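Local coordinates for protein plasma serine protease inhibitor (Homo sapiens, PDB 3DY0) that inhibits serine proteases in blood plasma and other body fluids in a heparin-dependent manner, as a serpin whose reactive centre loop is cleaved by the target protease, at residues Ala41-Gly46 with Ala295-Ile300; Val160-Asn165 with Gly331-Phe336. All blocks are in the same frame, centred on the assembly; numbering follows the deposited sequence.

Contact 1 (Ala41-Gly46 with Ala295-Ile300); sequences AMLSLG and ADLSGI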
loop_
_atom_site.group_PDB
_atom_site.type_symbol
_atom_site.label_atom_id
_atom_site.label_comp_id
_atom_site.label_asym_id
_atom_site.label_seq_id
_atom_site.Cartn_x
_atom_site.Cartn_y
_atom_site.Cartn_z
ATOM N N ALA A 41 5.845 11.588 -1.238
ATOM C CA ALA A 41 5.449 12.991 -1.241
ATOM C C ALA A 41 6.162 13.732 -0.105
ATOM O O ALA A 41 6.650 14.846 -0.288
ATOM C CB ALA A 41 3.939 13.108 -1.080
ATOM N N MET A 42 6.217 13.120 1.075
ATOM C CA MET A 42 6.901 13.744 2.202
ATOM C C MET A 42 8.389 13.869 1.892
ATOM O O MET A 42 9.019 14.885 2.193
ATOM C CB MET A 42 6.701 12.914 3.476
ATOM C CG MET A 42 5.269 12.946 3.992
ATOM S SD MET A 42 5.067 12.160 5.603
ATOM C CE MET A 42 5.535 10.450 5.204
ATOM N N LEU A 43 8.946 12.829 1.285
ATOM C CA LEU A 43 10.359 12.832 0.932
ATOM C C LEU A 43 10.667 13.987 -0.024
ATOM O O LEU A 43 11.716 14.624 0.086
ATOM C CB LEU A 43 10.744 11.494 0.291
ATOM C CG LEU A 43 12.200 11.296 -0.138
ATOM C CD1 LEU A 43 13.132 11.500 1.055
ATOM C CD2 LEU A 43 12.370 9.895 -0.709
ATOM N N SER A 44 9.748 14.273 -0.945
ATOM C CA SER A 44 9.964 15.355 -1.904
ATOM C C SER A 44 10.039 16.727 -1.235
ATOM O O SER A 44 10.622 17.657 -1.791
ATOM C CB SER A 44 8.868 15.365 -2.983
ATOM O OG SER A 44 7.654 15.939 -2.521
ATOM N N LEU A 45 9.467 16.855 -0.041
ATOM C CA LEU A 45 9.486 18.135 0.663
ATOM C C LEU A 45 10.904 18.633 0.903
ATOM O O LEU A 45 11.156 19.841 0.893
ATOM C CB LEU A 45 8.764 18.024 2.005
ATOM C CG LEU A 45 7.238 17.903 1.963
ATOM C CD1 LEU A 45 6.721 17.663 3.380
ATOM C CD2 LEU A 45 6.626 19.174 1.369
ATOM N N GLY A 46 11.825 17.703 1.120
ATOM C CA GLY A 46 13.201 18.091 1.372
ATOM C C GLY A 46 14.158 17.714 0.262
ATOM O O GLY A 46 15.371 17.680 0.473
ATOM N N ALA A 295 22.381 12.213 -4.073
ATOM C CA ALA A 295 21.044 12.624 -3.678
ATOM C C ALA A 295 21.073 14.093 -3.287
ATOM O O ALA A 295 22.016 14.549 -2.637
ATOM C CB ALA A 295 20.575 11.793 -2.495
ATOM N N ASP A 296 20.054 14.836 -3.701
ATOM C CA ASP A 296 19.947 16.238 -3.328
ATOM C C ASP A 296 18.827 16.286 -2.295
ATOM O O ASP A 296 17.645 16.311 -2.645
ATOM C CB ASP A 296 19.583 17.114 -4.528
ATOM C CG ASP A 296 19.439 18.587 -4.158
ATOM O OD1 ASP A 296 19.495 18.912 -2.951
ATOM O OD2 ASP A 296 19.260 19.418 -5.073
ATOM N N LEU A 297 19.207 16.259 -1.021
ATOM C CA LEU A 297 18.242 16.310 0.069
ATOM C C LEU A 297 18.535 17.540 0.921
ATOM O O LEU A 297 18.407 17.513 2.143
ATOM C CB LEU A 297 18.332 15.037 0.917
ATOM C CG LEU A 297 17.798 13.781 0.219
ATOM C CD1 LEU A 297 18.169 12.542 1.012
ATOM C CD2 LEU A 297 16.286 13.903 0.057
ATOM N N SER A 298 18.923 18.615 0.243
ATOM C CA SER A 298 19.248 19.881 0.888
ATOM C C SER A 298 18.064 20.452 1.659
ATOM O O SER A 298 18.240 21.278 2.553
ATOM C CB SER A 298 19.716 20.890 -0.166
ATOM O OG SER A 298 18.768 21.001 -1.215
ATOM N N GLY A 299 16.861 20.009 1.313
ATOM C CA GLY A 299 15.676 20.498 1.995
ATOM C C GLY A 299 15.451 19.876 3.363
ATOM O O GLY A 299 14.777 20.462 4.207
ATOM N N ILE A 300 16.009 18.697 3.610
ATOM C CA ILE A 300 15.816 18.065 4.913
ATOM C C ILE A 300 16.945 18.389 5.887
ATOM O O ILE A 300 16.721 18.508 7.093
ATOM C CB ILE A 300 15.687 16.530 4.792
ATOM C CG1 ILE A 300 15.466 15.922 6.180
ATOM C CG2 ILE A 300 16.931 15.950 4.146
ATOM C CD1 ILE A 300 15.260 14.420 6.179
#
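G46, where the chain leaves the region of helix 33-45, meets L297 and G299 of the loop 295-300, which an Asx turn at D296 shapes. The centre of the contact is backbone against backbone. The CA atoms of G46 and G299 lie only 3.5 Å apart, and with glycine on both sides the two chains can touch directly. A carbonyl sits in the middle: G46 O takes a bond from G299 N at 2.9 Å, a weak one because it is bent to 127° at the hydrogen. The same oxygen is approached by L297 CA at 3.2 Å in a CA-H...O contact, so a weak N-H bond and a C-H contact from residues two apart both end on this one oxygen.

Beside this polar spot lies a small apolar patch. L43 reaches it with CG set anti to the backbone N (chi1 -179°), and its CD1 meets CD2 of L297 at 4.1 Å as the two side chains pass at a slant. L297 CD2 also lies alongside G46 O, so one methyl joins the apolar patch to the backbone contact.

Bonds inside the loop and to residues 48-51 help hold its shape. D296 OD1 is gripped twice from S298: S298 OG sits at 2.8 Å on the syn lone-pair side, and S298 N adds a longer bond at 3.3 Å, almost straight at 165°. The other carboxylate oxygen, D296 OD2, is held by S49 OG. I300 N bonds back to L297 O at 3.1 Å.

Around the contact, helix 65-81 packs on A41, S44 and L45, and helix 107-117 covers M42, while L43 and L297 both rest on F334 of strand 323-335.

Contact 2 (Val160-Asn165 with Gly331-Phe336); sequences VVIMVN and GTIFTF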
loop_
_atom_site.group_PDB
_atom_site.type_symbol
_atom_site.label_atom_id
_atom_site.label_comp_id
_atom_site.label_asym_id
_atom_site.label_seq_id
_atom_site.Cartn_x
_atom_site.Cartn_y
_atom_site.Cartn_z
ATOM N N VAL A 160 20.380 8.198 10.820
ATOM C CA VAL A 160 20.275 9.470 11.522
ATOM C C VAL A 160 18.826 9.937 11.605
ATOM O O VAL A 160 18.449 10.672 12.517
ATOM C CB VAL A 160 21.122 10.557 10.827
ATOM C CG1 VAL A 160 22.585 10.150 10.835
ATOM C CG2 VAL A 160 20.640 10.771 9.401
ATOM N N VAL A 161 18.017 9.500 10.645
ATOM C CA VAL A 161 16.607 9.859 10.603
ATOM C C VAL A 161 15.816 8.735 9.953
ATOM O O VAL A 161 16.277 8.122 8.995
ATOM C CB VAL A 161 16.347 11.128 9.741
ATOM C CG1 VAL A 161 14.855 11.457 9.737
ATOM C CG2 VAL A 161 17.159 12.308 10.264
ATOM N N ILE A 162 14.638 8.457 10.491
ATOM C CA ILE A 162 13.760 7.462 9.892
ATOM C C ILE A 162 12.380 8.088 9.851
ATOM O O ILE A 162 11.836 8.503 10.878
ATOM C CB ILE A 162 13.708 6.135 10.689
ATOM C CG1 ILE A 162 15.081 5.455 10.642
ATOM C CG2 ILE A 162 12.644 5.208 10.075
ATOM C CD1 ILE A 162 15.120 4.069 11.277
ATOM N N MET A 163 11.831 8.181 8.644
ATOM C CA MET A 163 10.510 8.756 8.437
ATOM C C MET A 163 9.545 7.598 8.294
ATOM O O MET A 163 9.768 6.698 7.486
ATOM C CB MET A 163 10.510 9.613 7.173
ATOM C CG MET A 163 9.170 10.237 6.847
ATOM S SD MET A 163 9.342 11.408 5.493
ATOM C CE MET A 163 9.755 10.292 4.148
ATOM N N VAL A 164 8.480 7.627 9.083
ATOM C CA VAL A 164 7.504 6.548 9.073
ATOM C C VAL A 164 6.098 6.954 8.676
ATOM O O VAL A 164 5.605 8.012 9.066
ATOM C CB VAL A 164 7.408 5.897 10.478
ATOM C CG1 VAL A 164 6.287 4.852 10.510
ATOM C CG2 VAL A 164 8.745 5.280 10.858
ATOM N N ASN A 165 5.473 6.110 7.865
ATOM C CA ASN A 165 4.075 6.296 7.509
ATOM C C ASN A 165 3.430 4.970 7.855
ATOM O O ASN A 165 4.030 3.912 7.664
ATOM C CB ASN A 165 3.836 6.562 6.024
ATOM C CG ASN A 165 2.356 6.436 5.660
ATOM O OD1 ASN A 165 1.873 5.350 5.341
ATOM N ND2 ASN A 165 1.626 7.541 5.751
ATOM N N GLY A 331 9.032 2.668 6.057
ATOM C CA GLY A 331 10.078 3.319 6.822
ATOM C C GLY A 331 11.166 3.789 5.883
ATOM O O GLY A 331 11.821 2.977 5.227
ATOM N N THR A 332 11.343 5.105 5.795
ATOM C CA THR A 332 12.360 5.686 4.928
ATOM C C THR A 332 13.549 6.038 5.814
ATOM O O THR A 332 13.456 6.903 6.685
ATOM C CB THR A 332 11.818 6.938 4.219
ATOM O OG1 THR A 332 10.692 6.568 3.411
ATOM C CG2 THR A 332 12.881 7.555 3.334
ATOM N N ILE A 333 14.663 5.345 5.589
ATOM C CA ILE A 333 15.861 5.524 6.400
ATOM C C ILE A 333 16.922 6.427 5.775
ATOM O O ILE A 333 17.352 6.196 4.645
ATOM C CB ILE A 333 16.482 4.148 6.714
ATOM C CG1 ILE A 333 15.411 3.228 7.317
ATOM C CG2 ILE A 333 17.664 4.309 7.671
ATOM C CD1 ILE A 333 15.890 1.808 7.607
ATOM N N PHE A 334 17.337 7.450 6.523
ATOM C CA PHE A 334 18.358 8.395 6.066
ATOM C C PHE A 334 19.671 8.145 6.794
ATOM O O PHE A 334 19.677 7.865 7.991
ATOM C CB PHE A 334 17.946 9.844 6.344
ATOM C CG PHE A 334 16.667 10.261 5.679
ATOM C CD1 PHE A 334 15.441 9.904 6.223
ATOM C CD2 PHE A 334 16.692 11.032 4.522
ATOM C CE1 PHE A 334 14.253 10.311 5.623
ATOM C CE2 PHE A 334 15.509 11.444 3.913
ATOM C CZ PHE A 334 14.287 11.084 4.466
ATOM N N THR A 335 20.779 8.262 6.065
ATOM C CA THR A 335 22.111 8.071 6.636
ATOM C C THR A 335 23.039 9.196 6.184
ATOM O O THR A 335 22.738 9.911 5.227
ATOM C CB THR A 335 22.738 6.729 6.188
ATOM O OG1 THR A 335 22.868 6.710 4.761
ATOM C CG2 THR A 335 21.876 5.562 6.632
ATOM N N PHE A 336 24.161 9.353 6.883
ATOM C CA PHE A 336 25.148 10.372 6.536
ATOM C C PHE A 336 26.391 9.719 5.941
ATOM O O PHE A 336 26.431 8.470 5.871
ATOM C CB PHE A 336 25.565 11.191 7.765
ATOM C CG PHE A 336 24.537 12.188 8.219
ATOM C CD1 PHE A 336 23.669 12.786 7.311
ATOM C CD2 PHE A 336 24.464 12.562 9.558
ATOM C CE1 PHE A 336 22.743 13.739 7.728
ATOM C CE2 PHE A 336 23.543 13.514 9.985
ATOM C CZ PHE A 336 22.681 14.105 9.069
ATOM O OXT PHE A 336 27.315 10.467 5.559
HETATM O O HOH W 1 8.288 6.794 4.929
#
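F334 lies across from V161 and reaches along the strand to M163. Its CB is 4.0 Å from V161 CB. CG, the next atom out, is 4.0 Å from V161 O, and CD1 comes to 3.4 Å from V161 O, which sits at the ring edge in the ring plane. CE1 then meets M163 CB at 4.1 Å. With chi1 at -60°, CG stands beside the backbone N and anti to the carbonyl carbon, which lays the ring back along its own strand, with the CD1-CE1 edge turned to V161 and M163.

The backbones run antiparallel, 167° between their directions. F334 N bonds to V161 O and F334 O receives V160 N at 2.9 Å, so V160 and V161 both face F334 in a classic beta bulge. This is the pairing of strand 323-335, the reactive centre loop inserted as a central strand of the main serpin sheet after cleavage, with its neighbour 159-172; strand 307-319 flanks it on the other side.

Past the bulge, M163 and T332 exchange two bonds of 2.8 Å, M163 N to T332 O and T332 N to M163 O. A water also donates to M163 O and is hydrogen-bonded to T332 OG1. The M163 chain, bent at chi3 (67°), brings CE to the T332 side chain. I162 and I333 lie side by side on the reverse face.

At the C-terminal end, V160 CG2 stands 3.9 Å from the centroid of the F336 ring, over its face in a CH-pi contact, and V160 CG1 packs tightly on F336 CD2. The same ring stacks with H303, and F336 OXT bonds to N305 ND2.

Overall arrangement
The centres of the two contacts are 12 Å apart, on the same side of the chain's centre. Their segments alternate along the chain: 41-46, then 160-165, then 295-300, then 331-336. Contact 2 lies in the large sheet; contact 1 lies over the sheet face that carries M163 and F334. They touch directly: L43 CD1 reaches F334 CZ at 3.6 Å, and M42 CB meets M163 SD at 3.6 Å. The last part of the inserted reactive centre loop is therefore packed against helix 33-45 and loop 295-300, consistent with the stable, cleaved state of a serpin.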